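Side-chain contacts in stress response kinase A (Escherichia coli, PDB 1ZYL), which phosphorylates itself and other proteins on serine and threonine with ATP and magnesium, and protects the cell during stress: residues L149-I154 with D220-P225; M232-D237 with R242-T247. One frame throughout, in Å; residues are numbered along the deposited sequence.

Contact 1: residues L149-I154 with D220-P225; sequences LNEYLI and DARNGP
The guanidinium of R222 is held between the carboxylates of E151 and D220, with Y152 OH over one of its faces, in a salt-bridge network that ties helix 149-161 of the kinase fold to the segment 220-225, just beyond the putative magnesium ligand D217. From CB the arginine chain heads toward the helix. R222 CD passes 3.7 Å from E151 OE2 and also skirts Y152 OH. A bend at chi3 (-63°) then turns the head group, and NE makes a long, weak bond to the backbone O of D220. Y152 OH stands over one face of the R222 guanidinium, 3.6 Å above its plane and offset toward the rim. The tyrosine ring is steeply inclined to the guanidinium, their planes 62° apart. Beyond CZ the two nitrogens part company: R222 NH1 forms a salt bridge with D220 OD2 at 2.9 Å, and NH2 one with E151 OE1. D220 is also paired with R61, and Y152 meets the ring of Y276, so the cluster reaches further into the fold. The glutamate arrives from the opposite direction, CG anti to its backbone N (chi1 -179°) and the chain extended, which brings OE1 close to the guanidinium plane at NH2.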
loop_
_atom_site.group_PDB
_atom_site.type_symbol
_atom_site.label_atom_id
_atom_site.label_comp_id
_atom_site.label_asym_id
_atom_site.label_seq_id
_atom_site.Cartn_x
_atom_site.Cartn_y
_atom_site.Cartn_z
ATOM N N LEU A 149 15.159 -1.818 3.525
ATOM C CA LEU A 149 15.840 -0.752 2.797
ATOM C C LEU A 149 16.124 -1.006 1.312
ATOM O O LEU A 149 16.154 -0.065 0.519
ATOM C CB LEU A 149 17.147 -0.415 3.514
ATOM C CG LEU A 149 17.027 -0.191 5.017
ATOM C CD1 LEU A 149 18.324 0.409 5.520
ATOM C CD2 LEU A 149 15.847 0.729 5.327
ATOM N N ASN A 150 16.331 -2.265 0.935
ATOM C CA ASN A 150 16.632 -2.585 -0.457
ATOM C C ASN A 150 15.599 -2.070 -1.440
ATOM O O ASN A 150 15.909 -1.257 -2.306
ATOM C CB ASN A 150 16.776 -4.092 -0.649
ATOM C CG ASN A 150 16.861 -4.483 -2.115
ATOM O OD1 ASN A 150 16.098 -5.329 -2.589
ATOM N ND2 ASN A 150 17.788 -3.869 -2.839
ATOM N N GLU A 151 14.375 -2.564 -1.297
ATOM C CA GLU A 151 13.260 -2.195 -2.165
ATOM C C GLU A 151 12.789 -0.764 -1.978
ATOM O O GLU A 151 12.385 -0.098 -2.933
ATOM C CB GLU A 151 12.072 -3.125 -1.907
ATOM C CG GLU A 151 10.871 -2.843 -2.779
ATOM C CD GLU A 151 9.683 -3.683 -2.397
ATOM O OE1 GLU A 151 8.762 -3.856 -3.229
ATOM O OE2 GLU A 151 9.670 -4.166 -1.248
ATOM N N TYR A 152 12.833 -0.297 -0.739
ATOM C CA TYR A 152 12.370 1.041 -0.442
ATOM C C TYR A 152 13.361 2.171 -0.644
ATOM O O TYR A 152 12.957 3.264 -1.018
ATOM C CB TYR A 152 11.797 1.081 0.978
ATOM C CG TYR A 152 10.381 0.566 1.031
ATOM C CD1 TYR A 152 10.108 -0.799 1.005
ATOM C CD2 TYR A 152 9.305 1.454 1.038
ATOM C CE1 TYR A 152 8.792 -1.266 0.985
ATOM C CE2 TYR A 152 7.995 1.004 1.018
ATOM C CZ TYR A 152 7.740 -0.355 0.993
ATOM O OH TYR A 152 6.433 -0.787 1.003
ATOM N N LEU A 153 14.647 1.913 -0.425
ATOM C CA LEU A 153 15.660 2.961 -0.579
ATOM C C LEU A 153 16.716 2.793 -1.680
ATOM O O LEU A 153 16.790 3.603 -2.607
ATOM C CB LEU A 153 16.395 3.179 0.746
ATOM C CG LEU A 153 15.565 3.568 1.962
ATOM C CD1 LEU A 153 16.479 3.812 3.138
ATOM C CD2 LEU A 153 14.769 4.804 1.648
ATOM N N ILE A 154 17.537 1.754 -1.576
ATOM C CA ILE A 154 18.598 1.561 -2.548
ATOM C C ILE A 154 18.164 1.388 -4.001
ATOM O O ILE A 154 18.808 1.934 -4.894
ATOM C CB ILE A 154 19.530 0.400 -2.135
ATOM C CG1 ILE A 154 18.759 -0.915 -2.109
ATOM C CG2 ILE A 154 20.122 0.683 -0.760
ATOM C CD1 ILE A 154 19.622 -2.115 -1.754
ATOM N N ASP A 220 -0.688 -4.753 -1.933
ATOM C CA ASP A 220 0.596 -4.350 -1.360
ATOM C C ASP A 220 1.039 -5.143 -0.147
ATOM O O ASP A 220 2.153 -4.967 0.331
ATOM C CB ASP A 220 0.586 -2.854 -1.039
ATOM C CG ASP A 220 1.017 -1.995 -2.233
ATOM O OD1 ASP A 220 0.467 -0.880 -2.411
ATOM O OD2 ASP A 220 1.915 -2.432 -2.987
ATOM N N ALA A 221 0.180 -6.029 0.334
ATOM C CA ALA A 221 0.515 -6.863 1.483
ATOM C C ALA A 221 1.986 -7.244 1.373
ATOM O O ALA A 221 2.425 -7.775 0.358
ATOM C CB ALA A 221 -0.363 -8.121 1.501
ATOM N N ARG A 222 2.742 -6.963 2.424
ATOM C CA ARG A 222 4.166 -7.245 2.440
ATOM C C ARG A 222 4.525 -7.747 3.829
ATOM O O ARG A 222 3.682 -7.734 4.717
ATOM C CB ARG A 222 4.911 -5.944 2.139
ATOM C CG ARG A 222 6.081 -6.074 1.184
ATOM C CD ARG A 222 6.460 -4.724 0.568
ATOM N NE ARG A 222 5.381 -4.187 -0.249
ATOM C CZ ARG A 222 5.575 -3.552 -1.398
ATOM N NH1 ARG A 222 4.545 -3.086 -2.090
ATOM N NH2 ARG A 222 6.802 -3.388 -1.862
ATOM N N ASN A 223 5.748 -8.226 4.020
ATOM C CA ASN A 223 6.146 -8.646 5.362
ATOM C C ASN A 223 6.817 -7.416 5.984
ATOM O O ASN A 223 7.722 -6.822 5.390
ATOM C CB ASN A 223 7.154 -9.806 5.339
ATOM C CG ASN A 223 6.557 -11.115 4.821
ATOM O OD1 ASN A 223 5.414 -11.463 5.131
ATOM N ND2 ASN A 223 7.348 -11.860 4.047
ATOM N N GLY A 224 6.371 -7.019 7.167
ATOM C CA GLY A 224 6.970 -5.865 7.811
ATOM C C GLY A 224 6.580 -5.736 9.268
ATOM O O GLY A 224 6.033 -6.670 9.854
ATOM N N PRO A 225 6.855 -4.583 9.886
ATOM C CA PRO A 225 6.523 -4.343 11.292
ATOM C C PRO A 225 5.081 -3.879 11.444
ATOM O O PRO A 225 4.601 -3.035 10.676
ATOM C CB PRO A 225 7.521 -3.270 11.693
ATOM C CG PRO A 225 7.594 -2.453 10.467
ATOM C CD PRO A 225 7.655 -3.473 9.343
#

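Contact 2: residues M232-D237 with R242-T247; sequences MLLNGD and RMQLET
The loop 232-237, which follows helix 228-231 and ends in the N-cap D237 of helix 238-252, is held to that second helix by Q244, reaching back to N235. The glutamine points toward the loop, its CG anti to the carbonyl carbon (chi1 -51°) and the chain extended beyond, which carries the amide to the backbone of N235. Q244 OE1 accepts from N235 N at 2.9 Å, in the carbonyl plane and on a lone pair, with a fairly straight N-H...O angle of 159°. NE2 serves the same residue twice. Q244 NE2 gives a bond to N235 OD1 at 3.0 Å, standing above the plane of the asparagine's side-chain carbonyl, and a weak, bent one to the backbone O of N235. The side chains of N235 and Q244 cross at about a right angle, with their amide planes 37° apart. Cutting Q244 back to an alanine is likely to leave the N-H and OD1 of N235 without these partners and let the loop shift against the helix. M122 of helix 119-136 also touches Q244. Farther along, the N-cap D237 accepts through OD2 from the backbone N of E240. Beside these bonds, L234 adds an apolar touch, with L234 CD1 4.2 Å from CB of L245.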
loop_
_atom_site.group_PDB
_atom_site.type_symbol
_atom_site.label_atom_id
_atom_site.label_comp_id
_atom_site.label_asym_id
_atom_site.label_seq_id
_atom_site.Cartn_x
_atom_site.Cartn_y
_atom_site.Cartn_z
ATOM N N MET A 232 0.076 5.334 9.362
ATOM C CA MET A 232 -0.628 6.175 8.390
ATOM C C MET A 232 -2.049 6.544 8.773
ATOM O O MET A 232 -2.717 7.268 8.042
ATOM C CB MET A 232 -0.629 5.532 6.995
ATOM C CG MET A 232 0.717 5.632 6.278
ATOM S SD MET A 232 0.726 4.948 4.619
ATOM C CE MET A 232 0.796 3.226 4.993
ATOM N N LEU A 233 -2.511 6.060 9.921
ATOM C CA LEU A 233 -3.866 6.361 10.365
ATOM C C LEU A 233 -3.948 7.688 11.112
ATOM O O LEU A 233 -4.916 8.424 10.966
ATOM C CB LEU A 233 -4.403 5.231 11.262
ATOM C CG LEU A 233 -4.710 3.856 10.643
ATOM C CD1 LEU A 233 -5.118 2.878 11.725
ATOM C CD2 LEU A 233 -5.822 3.969 9.620
ATOM N N LEU A 234 -2.925 8.001 11.900
ATOM C CA LEU A 234 -2.918 9.222 12.690
ATOM C C LEU A 234 -3.185 10.474 11.878
ATOM O O LEU A 234 -2.708 10.613 10.760
ATOM C CB LEU A 234 -1.586 9.374 13.405
ATOM C CG LEU A 234 -0.952 8.130 14.023
ATOM C CD1 LEU A 234 0.065 8.614 15.044
ATOM C CD2 LEU A 234 -1.990 7.223 14.683
ATOM N N ASN A 235 -3.945 11.396 12.457
ATOM C CA ASN A 235 -4.274 12.638 11.779
ATOM C C ASN A 235 -4.608 13.737 12.780
ATOM O O ASN A 235 -5.283 13.484 13.775
ATOM C CB ASN A 235 -5.471 12.426 10.862
ATOM C CG ASN A 235 -6.723 12.052 11.624
ATOM O OD1 ASN A 235 -6.802 10.980 12.213
ATOM N ND2 ASN A 235 -7.705 12.941 11.624
ATOM N N GLY A 236 -4.132 14.953 12.521
ATOM C CA GLY A 236 -4.432 16.062 13.413
ATOM C C GLY A 236 -3.231 16.716 14.057
ATOM O O GLY A 236 -2.102 16.550 13.596
ATOM N N ASP A 237 -3.469 17.473 15.123
ATOM C CA ASP A 237 -2.370 18.128 15.809
ATOM C C ASP A 237 -1.625 17.075 16.628
ATOM O O ASP A 237 -2.114 15.955 16.810
ATOM C CB ASP A 237 -2.881 19.268 16.709
ATOM C CG ASP A 237 -3.535 18.773 17.986
ATOM O OD1 ASP A 237 -3.885 19.615 18.847
ATOM O OD2 ASP A 237 -3.698 17.548 18.133
ATOM N N ARG A 242 -1.573 11.967 19.696
ATOM C CA ARG A 242 -1.059 11.305 20.881
ATOM C C ARG A 242 -2.154 10.413 21.440
ATOM O O ARG A 242 -1.877 9.328 21.944
ATOM C CB ARG A 242 -0.648 12.307 21.960
ATOM C CG ARG A 242 -0.196 11.624 23.231
ATOM C CD ARG A 242 -0.016 12.587 24.373
ATOM N NE ARG A 242 0.259 11.857 25.607
ATOM C CZ ARG A 242 0.373 12.420 26.807
ATOM N NH1 ARG A 242 0.624 11.667 27.878
ATOM N NH2 ARG A 242 0.229 13.735 26.934
ATOM N N MET A 243 -3.402 10.860 21.349
ATOM C CA MET A 243 -4.480 10.063 21.892
ATOM C C MET A 243 -4.977 8.996 20.940
ATOM O O MET A 243 -5.392 7.930 21.392
ATOM C CB MET A 243 -5.640 10.949 22.335
ATOM C CG MET A 243 -6.479 11.491 21.216
ATOM S SD MET A 243 -8.193 11.250 21.614
ATOM C CE MET A 243 -8.417 9.619 20.945
ATOM N N GLN A 244 -4.942 9.266 19.633
ATOM C CA GLN A 244 -5.395 8.274 18.655
ATOM C C GLN A 244 -4.461 7.089 18.752
ATOM O O GLN A 244 -4.891 5.943 18.874
ATOM C CB GLN A 244 -5.324 8.806 17.230
ATOM C CG GLN A 244 -5.972 10.134 17.024
ATOM C CD GLN A 244 -5.807 10.621 15.605
ATOM O OE1 GLN A 244 -4.827 10.285 14.933
ATOM N NE2 GLN A 244 -6.755 11.427 15.138
ATOM N N LEU A 245 -3.169 7.372 18.695
ATOM C CA LEU A 245 -2.193 6.309 18.785
ATOM C C LEU A 245 -2.456 5.549 20.074
ATOM O O LEU A 245 -2.604 4.330 20.084
ATOM C CB LEU A 245 -0.774 6.879 18.795
ATOM C CG LEU A 245 0.298 5.792 18.819
ATOM C CD1 LEU A 245 -0.014 4.761 17.746
ATOM C CD2 LEU A 245 1.668 6.407 18.602
ATOM N N GLU A 246 -2.529 6.289 21.165
ATOM C CA GLU A 246 -2.773 5.692 22.458
ATOM C C GLU A 246 -4.063 4.865 22.403
ATOM O O GLU A 246 -4.142 3.782 22.990
ATOM C CB GLU A 246 -2.870 6.815 23.493
ATOM C CG GLU A 246 -2.852 6.396 24.952
ATOM C CD GLU A 246 -2.602 7.583 25.887
ATOM O OE1 GLU A 246 -2.890 7.472 27.100
ATOM O OE2 GLU A 246 -2.107 8.625 25.411
ATOM N N THR A 247 -5.052 5.354 21.661
ATOM C CA THR A 247 -6.351 4.689 21.559
ATOM C C THR A 247 -6.423 3.448 20.678
ATOM O O THR A 247 -6.982 2.424 21.082
ATOM C CB THR A 247 -7.441 5.678 21.085
ATOM O OG1 THR A 247 -7.707 6.624 22.123
ATOM C CG2 THR A 247 -8.724 4.947 20.742
#

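Both contacts bring a loop-rich segment against a helix, but they hold different elements. Contact 1 joins parts distant in sequence and lies nearer the middle of the chain, its centre about 10 Å from that of the chain; contact 2 fastens a loop to the next helix, its centre about 19 Å away. Each is partly buried, and their nearest atoms are about 8 Å apart. The chemistry differs accordingly: opposite charges bridge the long-range contact around a buried arginine, whereas the local one relies on a neutral glutamine amide bonded to the backbone and side chain of one asparagine, with a leucine pair beside it. R222 in contact 1 approaches the putative proton acceptor D201 to about 7 Å between side chains.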